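PDB 3A35: lumazine protein from Photobacterium kishitanii, which probably acts as an antenna in luminous bacteria, binding a lumazine or flavin chromophore and shifting luciferase emission to shorter wavelength. Local coordinates for residues A[80-85]-A[166-171]; A[115-120]-A[158-163]; A[121-126]-A[152-157]. All coordinates share one frame; numbering follows the deposited sequence.

Interaction 1: A[80-85]-A[166-171]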
loop_
_atom_site.group_PDB
_atom_site.type_symbol
_atom_site.label_atom_id
_atom_site.label_comp_id
_atom_site.label_asym_id
_atom_site.label_seq_id
_atom_site.Cartn_x
_atom_site.Cartn_y
_atom_site.Cartn_z
ATOM N N LYS A 80 6.777 6.366 5.716
ATOM C CA LYS A 80 6.160 6.918 4.506
ATOM C C LYS A 80 5.139 5.880 4.062
ATOM O O LYS A 80 5.395 4.687 3.913
ATOM C CB LYS A 80 7.195 7.061 3.425
ATOM C CG LYS A 80 6.717 7.437 2.115
ATOM C CD LYS A 80 7.988 7.964 1.431
ATOM C CE LYS A 80 8.172 7.286 0.166
ATOM N NZ LYS A 80 9.131 6.150 0.587
ATOM N N VAL A 81 3.917 6.393 3.783
ATOM C CA VAL A 81 2.778 5.556 3.338
ATOM C C VAL A 81 2.354 5.999 1.935
ATOM O O VAL A 81 2.388 7.176 1.604
ATOM C CB VAL A 81 1.593 5.590 4.291
ATOM C CG1 VAL A 81 2.111 5.120 5.733
ATOM C CG2 VAL A 81 1.002 6.965 4.343
ATOM N N ASN A 82 1.905 5.067 1.106
ATOM C CA ASN A 82 1.377 5.433 -0.234
ATOM C C ASN A 82 -0.019 5.928 -0.101
ATOM O O ASN A 82 -0.823 5.320 0.618
ATOM C CB ASN A 82 1.427 4.179 -1.082
ATOM C CG ASN A 82 2.860 3.711 -1.356
ATOM O OD1 ASN A 82 3.787 4.567 -1.328
ATOM N ND2 ASN A 82 3.022 2.456 -1.682
ATOM N N LEU A 83 -0.385 6.939 -0.881
ATOM C CA LEU A 83 -1.762 7.511 -0.890
ATOM C C LEU A 83 -2.392 7.434 -2.271
ATOM O O LEU A 83 -1.714 7.793 -3.261
ATOM C CB LEU A 83 -1.703 9.004 -0.478
ATOM C CG LEU A 83 -1.040 9.242 0.900
ATOM C CD1 LEU A 83 -0.882 10.745 1.158
ATOM C CD2 LEU A 83 -1.852 8.527 2.051
ATOM N N GLU A 84 -3.666 7.064 -2.339
ATOM C CA GLU A 84 -4.400 7.133 -3.630
ATOM C C GLU A 84 -5.866 7.469 -3.321
ATOM O O GLU A 84 -6.558 6.777 -2.551
ATOM C CB GLU A 84 -4.362 5.853 -4.374
ATOM C CG GLU A 84 -5.048 5.960 -5.770
ATOM C CD GLU A 84 -5.120 4.687 -6.519
ATOM O OE1 GLU A 84 -4.650 3.607 -6.158
ATOM O OE2 GLU A 84 -5.893 4.772 -7.564
ATOM N N VAL A 85 -6.313 8.591 -3.898
ATOM C CA VAL A 85 -7.747 9.001 -3.814
ATOM C C VAL A 85 -8.463 8.415 -5.013
ATOM O O VAL A 85 -7.888 8.220 -6.058
ATOM C CB VAL A 85 -7.785 10.516 -3.790
ATOM C CG1 VAL A 85 -9.285 11.030 -3.770
ATOM C CG2 VAL A 85 -7.050 11.024 -2.585
ATOM N N THR A 166 8.365 7.678 -6.510
ATOM C CA THR A 166 7.056 8.223 -6.309
ATOM C C THR A 166 6.194 7.347 -5.312
ATOM O O THR A 166 5.034 7.691 -4.976
ATOM C CB THR A 166 6.365 8.334 -7.725
ATOM O OG1 THR A 166 6.052 7.081 -8.332
ATOM C CG2 THR A 166 7.364 9.000 -8.713
ATOM N N THR A 167 6.779 6.265 -4.803
ATOM C CA THR A 167 6.003 5.449 -3.777
ATOM C C THR A 167 6.975 4.988 -2.721
ATOM O O THR A 167 8.276 5.091 -2.996
ATOM C CB THR A 167 5.534 4.201 -4.407
ATOM O OG1 THR A 167 6.635 3.266 -4.646
ATOM C CG2 THR A 167 4.714 4.458 -5.700
ATOM N N ASN A 168 6.536 4.338 -1.674
ATOM C CA ASN A 168 7.466 3.868 -0.674
ATOM C C ASN A 168 8.169 2.563 -1.056
ATOM O O ASN A 168 8.867 1.969 -0.235
ATOM C CB ASN A 168 6.766 3.718 0.674
ATOM C CG ASN A 168 5.671 2.651 0.696
ATOM O OD1 ASN A 168 5.554 1.777 -0.167
ATOM N ND2 ASN A 168 4.895 2.703 1.756
ATOM N N LEU A 169 7.978 2.105 -2.307
ATOM C CA LEU A 169 8.731 0.918 -2.782
ATOM C C LEU A 169 10.228 1.102 -2.595
ATOM O O LEU A 169 10.941 0.108 -2.340
ATOM C CB LEU A 169 8.348 0.446 -4.238
ATOM C CG LEU A 169 6.938 -0.092 -4.341
ATOM C CD1 LEU A 169 6.723 -0.483 -5.862
ATOM C CD2 LEU A 169 6.645 -1.322 -3.443
ATOM N N GLY A 170 10.717 2.331 -2.668
ATOM C CA GLY A 170 12.122 2.582 -2.554
ATOM C C GLY A 170 12.604 2.634 -1.103
ATOM O O GLY A 170 13.791 2.920 -0.862
ATOM N N THR A 171 11.725 2.429 -0.126
ATOM C CA THR A 171 12.113 2.324 1.342
ATOM C C THR A 171 12.194 0.781 1.709
ATOM O O THR A 171 12.696 0.423 2.790
ATOM C CB THR A 171 11.031 2.974 2.273
ATOM O OG1 THR A 171 9.801 2.207 2.224
ATOM C CG2 THR A 171 10.798 4.387 1.901
HETATM O O HOH W 1 10.574 5.445 -1.739
#
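N168 reaches from the loop after helix 163-166 to the edge of strand 80-84, joining the two lumazine-binding repeats: the strand belongs to the closed six-stranded barrel of the first, the loop to the second. Its CB lies against the lysine side chain of K80. From there CG stands between the backbone N and the carbonyl carbon (chi1 65°), which carries the amide over to the strand, where CG sits 3.4 Å from N82 OD1. Branch ND2 gives a nearly straight hydrogen bond of 3.0 Å to K80 O; the acceptor lies in the plane of the asparagine amide, while the donor is tilted from the plane of the carbonyl. The same ND2 has a second, weak partner in N45 OD1. Branch OD1 lies 3.0 Å from N82 ND2, the two amide planes being turned 46° against each other.

N82 answers toward the backbone of the loop. Its OD1 takes the N-H of N168 at 2.8 Å, in the carbonyl plane and on a lone pair, and its ND2 donates to N141 O. Asparagine suits position 82, since one short amide serves a backbone N-H and a backbone carbonyl in a buried interface; at 168 its ND2 serves the backbone carbonyl of K80.

K80 is long enough to pass N168, but the placement of its amine is doubtful. A water there donates to T167 O at 2.6 Å. The loop is shaped from within by an ST turn, in which T167 OG1 accepts from L169 N at 2.9 Å; this hydroxyl is also hydrogen-bonded to L163 O. Farther along, T171 OG1 donates to N168 O at 2.6 Å, in the carbonyl plane and on a lone pair.

Interaction 2: A[115-120]-A[158-163]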
loop_
_atom_site.group_PDB
_atom_site.type_symbol
_atom_site.label_atom_id
_atom_site.label_comp_id
_atom_site.label_asym_id
_atom_site.label_seq_id
_atom_site.Cartn_x
_atom_site.Cartn_y
_atom_site.Cartn_z
ATOM N N GLU A 115 19.631 -1.975 -13.971
ATOM C CA GLU A 115 19.168 -1.851 -15.365
ATOM C C GLU A 115 17.894 -1.049 -15.450
ATOM O O GLU A 115 16.998 -1.401 -16.257
ATOM C CB GLU A 115 18.915 -3.231 -15.992
ATOM C CG GLU A 115 20.189 -4.048 -16.300
ATOM C CD GLU A 115 20.885 -3.553 -17.582
ATOM O OE1 GLU A 115 20.344 -2.590 -18.193
ATOM O OE2 GLU A 115 21.954 -4.113 -17.964
ATOM N N ASP A 116 17.780 -0.003 -14.607
ATOM C CA ASP A 116 16.583 0.889 -14.551
ATOM C C ASP A 116 15.314 0.246 -13.980
ATOM O O ASP A 116 14.208 0.739 -14.254
ATOM C CB ASP A 116 16.187 1.450 -15.934
ATOM C CG ASP A 116 17.255 2.391 -16.496
ATOM O OD1 ASP A 116 17.368 3.522 -15.944
ATOM O OD2 ASP A 116 17.970 1.980 -17.456
ATOM N N ARG A 117 15.516 -0.874 -13.309
ATOM C CA ARG A 117 14.395 -1.684 -12.721
ATOM C C ARG A 117 14.644 -1.759 -11.184
ATOM O O ARG A 117 15.785 -1.751 -10.697
ATOM C CB ARG A 117 14.375 -3.096 -13.298
ATOM C CG ARG A 117 14.539 -3.228 -14.849
ATOM C CD ARG A 117 13.441 -2.457 -15.544
ATOM N NE ARG A 117 12.065 -2.925 -15.149
ATOM C CZ ARG A 117 10.928 -2.455 -15.655
ATOM N NH1 ARG A 117 10.957 -1.504 -16.590
ATOM N NH2 ARG A 117 9.728 -2.946 -15.289
ATOM N N LEU A 118 13.536 -1.809 -10.416
ATOM C CA LEU A 118 13.516 -2.121 -8.978
ATOM C C LEU A 118 12.898 -3.554 -8.944
ATOM O O LEU A 118 11.696 -3.731 -9.200
ATOM C CB LEU A 118 12.676 -1.061 -8.247
ATOM C CG LEU A 118 12.594 -1.324 -6.740
ATOM C CD1 LEU A 118 13.909 -1.295 -5.989
ATOM C CD2 LEU A 118 11.644 -0.406 -5.981
ATOM N N LYS A 119 13.735 -4.567 -8.697
ATOM C CA LYS A 119 13.337 -5.942 -8.664
ATOM C C LYS A 119 13.036 -6.277 -7.217
ATOM O O LYS A 119 13.912 -6.290 -6.386
ATOM C CB LYS A 119 14.496 -6.797 -9.140
ATOM C CG LYS A 119 14.794 -6.524 -10.561
ATOM C CD LYS A 119 15.713 -7.583 -11.218
ATOM C CE LYS A 119 15.891 -7.167 -12.675
ATOM N NZ LYS A 119 16.893 -8.139 -13.222
ATOM N N VAL A 120 11.795 -6.634 -6.909
ATOM C CA VAL A 120 11.344 -6.883 -5.535
ATOM C C VAL A 120 10.873 -8.298 -5.496
ATOM O O VAL A 120 10.003 -8.702 -6.292
ATOM C CB VAL A 120 10.197 -5.859 -5.191
ATOM C CG1 VAL A 120 9.699 -6.208 -3.743
ATOM C CG2 VAL A 120 10.740 -4.399 -5.312
ATOM N N ASN A 158 8.866 -6.875 -11.097
ATOM C CA ASN A 158 9.957 -6.125 -11.673
ATOM C C ASN A 158 9.372 -4.758 -12.053
ATOM O O ASN A 158 8.641 -4.598 -13.071
ATOM C CB ASN A 158 10.449 -6.918 -12.915
ATOM C CG ASN A 158 11.539 -6.229 -13.606
ATOM O OD1 ASN A 158 11.830 -5.100 -13.386
ATOM N ND2 ASN A 158 12.195 -6.982 -14.520
ATOM N N TYR A 159 9.609 -3.809 -11.152
ATOM C CA TYR A 159 9.062 -2.468 -11.286
ATOM C C TYR A 159 9.984 -1.540 -12.083
ATOM O O TYR A 159 11.195 -1.683 -11.939
ATOM C CB TYR A 159 8.887 -1.830 -9.903
ATOM C CG TYR A 159 7.873 -2.512 -8.989
ATOM C CD1 TYR A 159 6.467 -2.318 -9.210
ATOM C CD2 TYR A 159 8.318 -3.291 -7.963
ATOM C CE1 TYR A 159 5.550 -2.914 -8.349
ATOM C CE2 TYR A 159 7.421 -3.890 -7.037
ATOM C CZ TYR A 159 6.061 -3.702 -7.290
ATOM O OH TYR A 159 5.253 -4.398 -6.365
ATOM N N PRO A 160 9.435 -0.551 -12.774
ATOM C CA PRO A 160 10.323 0.475 -13.316
ATOM C C PRO A 160 10.911 1.221 -12.117
ATOM O O PRO A 160 10.174 1.570 -11.185
ATOM C CB PRO A 160 9.385 1.410 -14.055
ATOM C CG PRO A 160 7.903 1.059 -13.672
ATOM C CD PRO A 160 7.974 -0.249 -12.941
ATOM N N LYS A 161 12.215 1.573 -12.168
ATOM C CA LYS A 161 12.904 2.182 -10.993
ATOM C C LYS A 161 12.294 3.534 -10.532
ATOM O O LYS A 161 12.415 3.871 -9.380
ATOM C CB LYS A 161 14.468 2.291 -11.165
ATOM C CG LYS A 161 15.132 3.226 -10.093
ATOM C CD LYS A 161 16.537 2.907 -9.653
ATOM C CE LYS A 161 16.590 1.882 -8.475
ATOM N NZ LYS A 161 15.994 2.284 -7.138
ATOM N N ASN A 162 11.608 4.274 -11.383
ATOM C CA ASN A 162 11.106 5.542 -10.911
ATOM C C ASN A 162 9.961 5.404 -9.919
ATOM O O ASN A 162 9.618 6.377 -9.334
ATOM C CB ASN A 162 10.546 6.325 -12.090
ATOM C CG ASN A 162 9.921 5.422 -13.051
ATOM O OD1 ASN A 162 8.783 5.045 -12.841
ATOM N ND2 ASN A 162 10.701 4.959 -14.101
ATOM N N LEU A 163 9.340 4.224 -9.837
ATOM C CA LEU A 163 8.424 3.970 -8.692
ATOM C C LEU A 163 9.173 3.847 -7.354
ATOM O O LEU A 163 8.544 3.818 -6.255
ATOM C CB LEU A 163 7.593 2.702 -8.923
ATOM C CG LEU A 163 6.581 2.751 -10.056
ATOM C CD1 LEU A 163 5.948 1.349 -9.995
ATOM C CD2 LEU A 163 5.550 3.803 -9.848
#
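R117 grips N158 side-on with two nitrogens. NE donates to N158 OD1 at 2.8 Å in an almost straight bond, and NH2 to N158 O at 3.0 Å; both acceptors lie near the guanidinium plane, whereas both donors stand above the planes of the carbonyls they reach. The guanidinium and amide planes are 74° apart. Bends at chi2 and chi3 lay the guanidinium across the 158-160 backbone, with P160 N over one face, toward its rim. Proline fits here because P160 forms a non-hydrogen-bonded pair with R117, where no N-H is needed toward strand 117-123.

Beneath this grip, strands 117-123 and 154-160 run antiparallel in the sheet of the second lumazine-binding repeat. L118 and Y159 form the hydrogen-bonded pair: L118 N donates to Y159 O at 2.8 Å and Y159 N to L118 O at 2.9 Å. Where the strand gives way to a type I turn from P160 to L163, K161 N donates to D116 O at 3.0 Å. On the face carrying L118, V120 and Y159, V120 CG2 touches Y159 CD2 at 3.8 Å, meeting the ring at its edge. Farther out, H145 packs edge-to-face with the Y159 ring, and L169 lies against both L118 and Y159.

Interaction 3: A[121-126]-A[152-157]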
loop_
_atom_site.group_PDB
_atom_site.type_symbol
_atom_site.label_atom_id
_atom_site.label_comp_id
_atom_site.label_asym_id
_atom_site.label_seq_id
_atom_site.Cartn_x
_atom_site.Cartn_y
_atom_site.Cartn_z
ATOM N N TYR A 121 11.324 -9.041 -4.502
ATOM C CA TYR A 121 11.002 -10.446 -4.221
ATOM C C TYR A 121 10.321 -10.560 -2.885
ATOM O O TYR A 121 10.893 -10.145 -1.875
ATOM C CB TYR A 121 12.312 -11.313 -4.197
ATOM C CG TYR A 121 13.064 -11.210 -5.522
ATOM C CD1 TYR A 121 12.838 -12.132 -6.529
ATOM C CD2 TYR A 121 13.945 -10.177 -5.765
ATOM C CE1 TYR A 121 13.509 -12.045 -7.779
ATOM C CE2 TYR A 121 14.588 -10.015 -7.027
ATOM C CZ TYR A 121 14.384 -10.971 -8.002
ATOM O OH TYR A 121 15.058 -10.779 -9.252
ATOM N N ILE A 122 9.113 -11.081 -2.905
ATOM C CA ILE A 122 8.271 -11.006 -1.738
ATOM C C ILE A 122 7.913 -12.423 -1.336
ATOM O O ILE A 122 7.383 -13.145 -2.153
ATOM C CB ILE A 122 6.969 -10.188 -2.039
ATOM C CG1 ILE A 122 7.321 -8.727 -2.507
ATOM C CG2 ILE A 122 6.055 -10.252 -0.778
ATOM C CD1 ILE A 122 6.191 -7.784 -2.664
ATOM N N LYS A 123 8.160 -12.823 -0.100
ATOM C CA LYS A 123 7.816 -14.157 0.357
ATOM C C LYS A 123 6.392 -14.175 0.898
ATOM O O LYS A 123 6.071 -13.400 1.857
ATOM C CB LYS A 123 8.825 -14.657 1.415
ATOM C CG LYS A 123 8.601 -16.077 1.801
ATOM C CD LYS A 123 9.740 -16.583 2.766
ATOM C CE LYS A 123 11.005 -16.820 1.961
ATOM N NZ LYS A 123 12.094 -17.536 2.715
ATOM N N ILE A 124 5.555 -15.086 0.417
ATOM C CA ILE A 124 4.138 -15.133 0.722
ATOM C C ILE A 124 3.976 -16.131 1.874
ATOM O O ILE A 124 4.476 -17.276 1.728
ATOM C CB ILE A 124 3.316 -15.488 -0.525
ATOM C CG1 ILE A 124 3.544 -14.460 -1.690
ATOM C CG2 ILE A 124 1.825 -15.698 -0.132
ATOM C CD1 ILE A 124 3.297 -12.900 -1.444
ATOM N N PRO A 125 3.453 -15.756 3.046
ATOM C CA PRO A 125 3.349 -16.783 4.103
ATOM C C PRO A 125 2.232 -17.770 3.746
ATOM O O PRO A 125 1.432 -17.482 2.837
ATOM C CB PRO A 125 3.031 -15.986 5.358
ATOM C CG PRO A 125 2.433 -14.708 4.834
ATOM C CD PRO A 125 2.992 -14.421 3.506
ATOM N N LYS A 126 2.236 -18.958 4.399
ATOM C CA LYS A 126 1.414 -20.071 3.900
ATOM C C LYS A 126 -0.080 -19.761 4.090
ATOM O O LYS A 126 -0.922 -20.169 3.283
ATOM C CB LYS A 126 1.736 -21.421 4.579
ATOM C CG LYS A 126 3.236 -21.796 4.785
ATOM C CD LYS A 126 3.484 -23.333 4.761
ATOM C CE LYS A 126 2.304 -24.196 5.336
ATOM N NZ LYS A 126 2.743 -25.644 5.598
ATOM N N ASP A 152 8.568 -21.156 -5.769
ATOM C CA ASP A 152 8.209 -21.661 -4.432
ATOM C C ASP A 152 7.210 -20.609 -3.865
ATOM O O ASP A 152 6.121 -20.397 -4.388
ATOM C CB ASP A 152 9.445 -21.870 -3.533
ATOM C CG ASP A 152 10.455 -22.880 -4.118
ATOM O OD1 ASP A 152 10.004 -23.871 -4.761
ATOM O OD2 ASP A 152 11.703 -22.664 -3.929
ATOM N N ASP A 153 7.565 -20.005 -2.750
ATOM C CA ASP A 153 6.602 -19.091 -2.143
ATOM C C ASP A 153 6.993 -17.623 -2.382
ATOM O O ASP A 153 6.477 -16.776 -1.639
ATOM C CB ASP A 153 6.492 -19.396 -0.636
ATOM C CG ASP A 153 7.840 -19.483 0.080
ATOM O OD1 ASP A 153 8.931 -19.254 -0.514
ATOM O OD2 ASP A 153 7.849 -19.745 1.303
ATOM N N ILE A 154 7.863 -17.348 -3.357
ATOM C CA ILE A 154 8.385 -16.032 -3.588
ATOM C C ILE A 154 7.908 -15.477 -4.874
ATOM O O ILE A 154 7.970 -16.130 -5.928
ATOM C CB ILE A 154 9.869 -15.960 -3.281
ATOM C CG1 ILE A 154 10.719 -15.486 -4.352
ATOM C CG2 ILE A 154 10.315 -16.734 -2.002
ATOM C CD1 ILE A 154 10.859 -14.151 -4.033
ATOM N N ILE A 155 7.286 -14.312 -4.784
ATOM C CA ILE A 155 6.819 -13.629 -6.006
ATOM C C ILE A 155 7.812 -12.546 -6.412
ATOM O O ILE A 155 8.294 -11.787 -5.548
ATOM C CB ILE A 155 5.363 -13.073 -5.849
ATOM C CG1 ILE A 155 5.234 -12.018 -4.795
ATOM C CG2 ILE A 155 4.400 -14.195 -5.623
ATOM C CD1 ILE A 155 4.041 -11.148 -5.042
ATOM N N PHE A 156 8.191 -12.452 -7.675
ATOM C CA PHE A 156 9.100 -11.514 -8.205
ATOM C C PHE A 156 8.340 -10.498 -9.004
ATOM O O PHE A 156 7.626 -10.807 -9.974
ATOM C CB PHE A 156 10.177 -12.250 -9.011
ATOM C CG PHE A 156 10.941 -11.434 -9.923
ATOM C CD1 PHE A 156 11.355 -10.127 -9.616
ATOM C CD2 PHE A 156 11.400 -11.994 -11.129
ATOM C CE1 PHE A 156 12.133 -9.336 -10.476
ATOM C CE2 PHE A 156 12.137 -11.242 -12.017
ATOM C CZ PHE A 156 12.557 -9.910 -11.711
ATOM N N ILE A 157 8.409 -9.237 -8.611
ATOM C CA ILE A 157 7.832 -8.139 -9.309
ATOM C C ILE A 157 8.907 -7.204 -9.788
ATOM O O ILE A 157 9.792 -6.814 -9.065
ATOM C CB ILE A 157 6.846 -7.326 -8.424
ATOM C CG1 ILE A 157 5.791 -8.294 -7.913
ATOM C CG2 ILE A 157 6.087 -6.272 -9.347
ATOM C CD1 ILE A 157 5.266 -7.952 -6.609
HETATM O O HOH W 2 6.181 -18.839 3.082
#
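Y121 and F156 lay their rings together in an offset stack, centroids 4.5 Å apart and planes only 13° from parallel. The tyrosine contributes the largest buried surface of the contact. Its CE1 sits over the phenylalanine face, 3.4 Å from F156 CG, and its OH lies above the same ring near the rim. The two side chains point the same way from a non-hydrogen-bonded pair, the F156 ring swung out by a CG anti to the backbone N (chi1 163°). Two flat rings suit such a pair, because they can overlap face to face at contact distance.

The pair belongs to the antiparallel strands 117-123 and 154-160 of the second lumazine-binding repeat, where I122 and I155 exchange two backbone hydrogen bonds of 2.9 Å. Branched aliphatic groups fill the opposite, buried face: I122 CB meets I155 CG1 at 3.7 Å, and both residues pack on strand 137-140.

D153, next in buried area, closes the end of the ladder. Its carbonyl O receives I124 N at 2.8 Å, and its carboxylate OD2 accepts from a water that also donates to I124 O. The aliphatic part of K123 crosses it at a slant, with CG 3.8 Å from D153 OD2.

Overall arrangement
Interactions 2 and 3 are consecutive parts of one ladder between strands 117-123 and 154-160, their centres 17 Å apart; V120 O and I157 N, 2.9 Å apart in a probable hydrogen bond, carry it across the join. Interaction 1, which links the two repeats, touches interaction 2 through L169: its CD1 is 3.6 Å from Y159 CZ. It stays clear of interaction 3, with nearest atoms about 7 Å apart. Along the chain, 3 is nested within 2 and 2 within 1. The contacts lie some way from the chromophore: the V81 side chain is about 13 Å from the bound riboflavin, and those of I124 and Y159 are about 11 and 12 Å from that of riboflavin-binding I102.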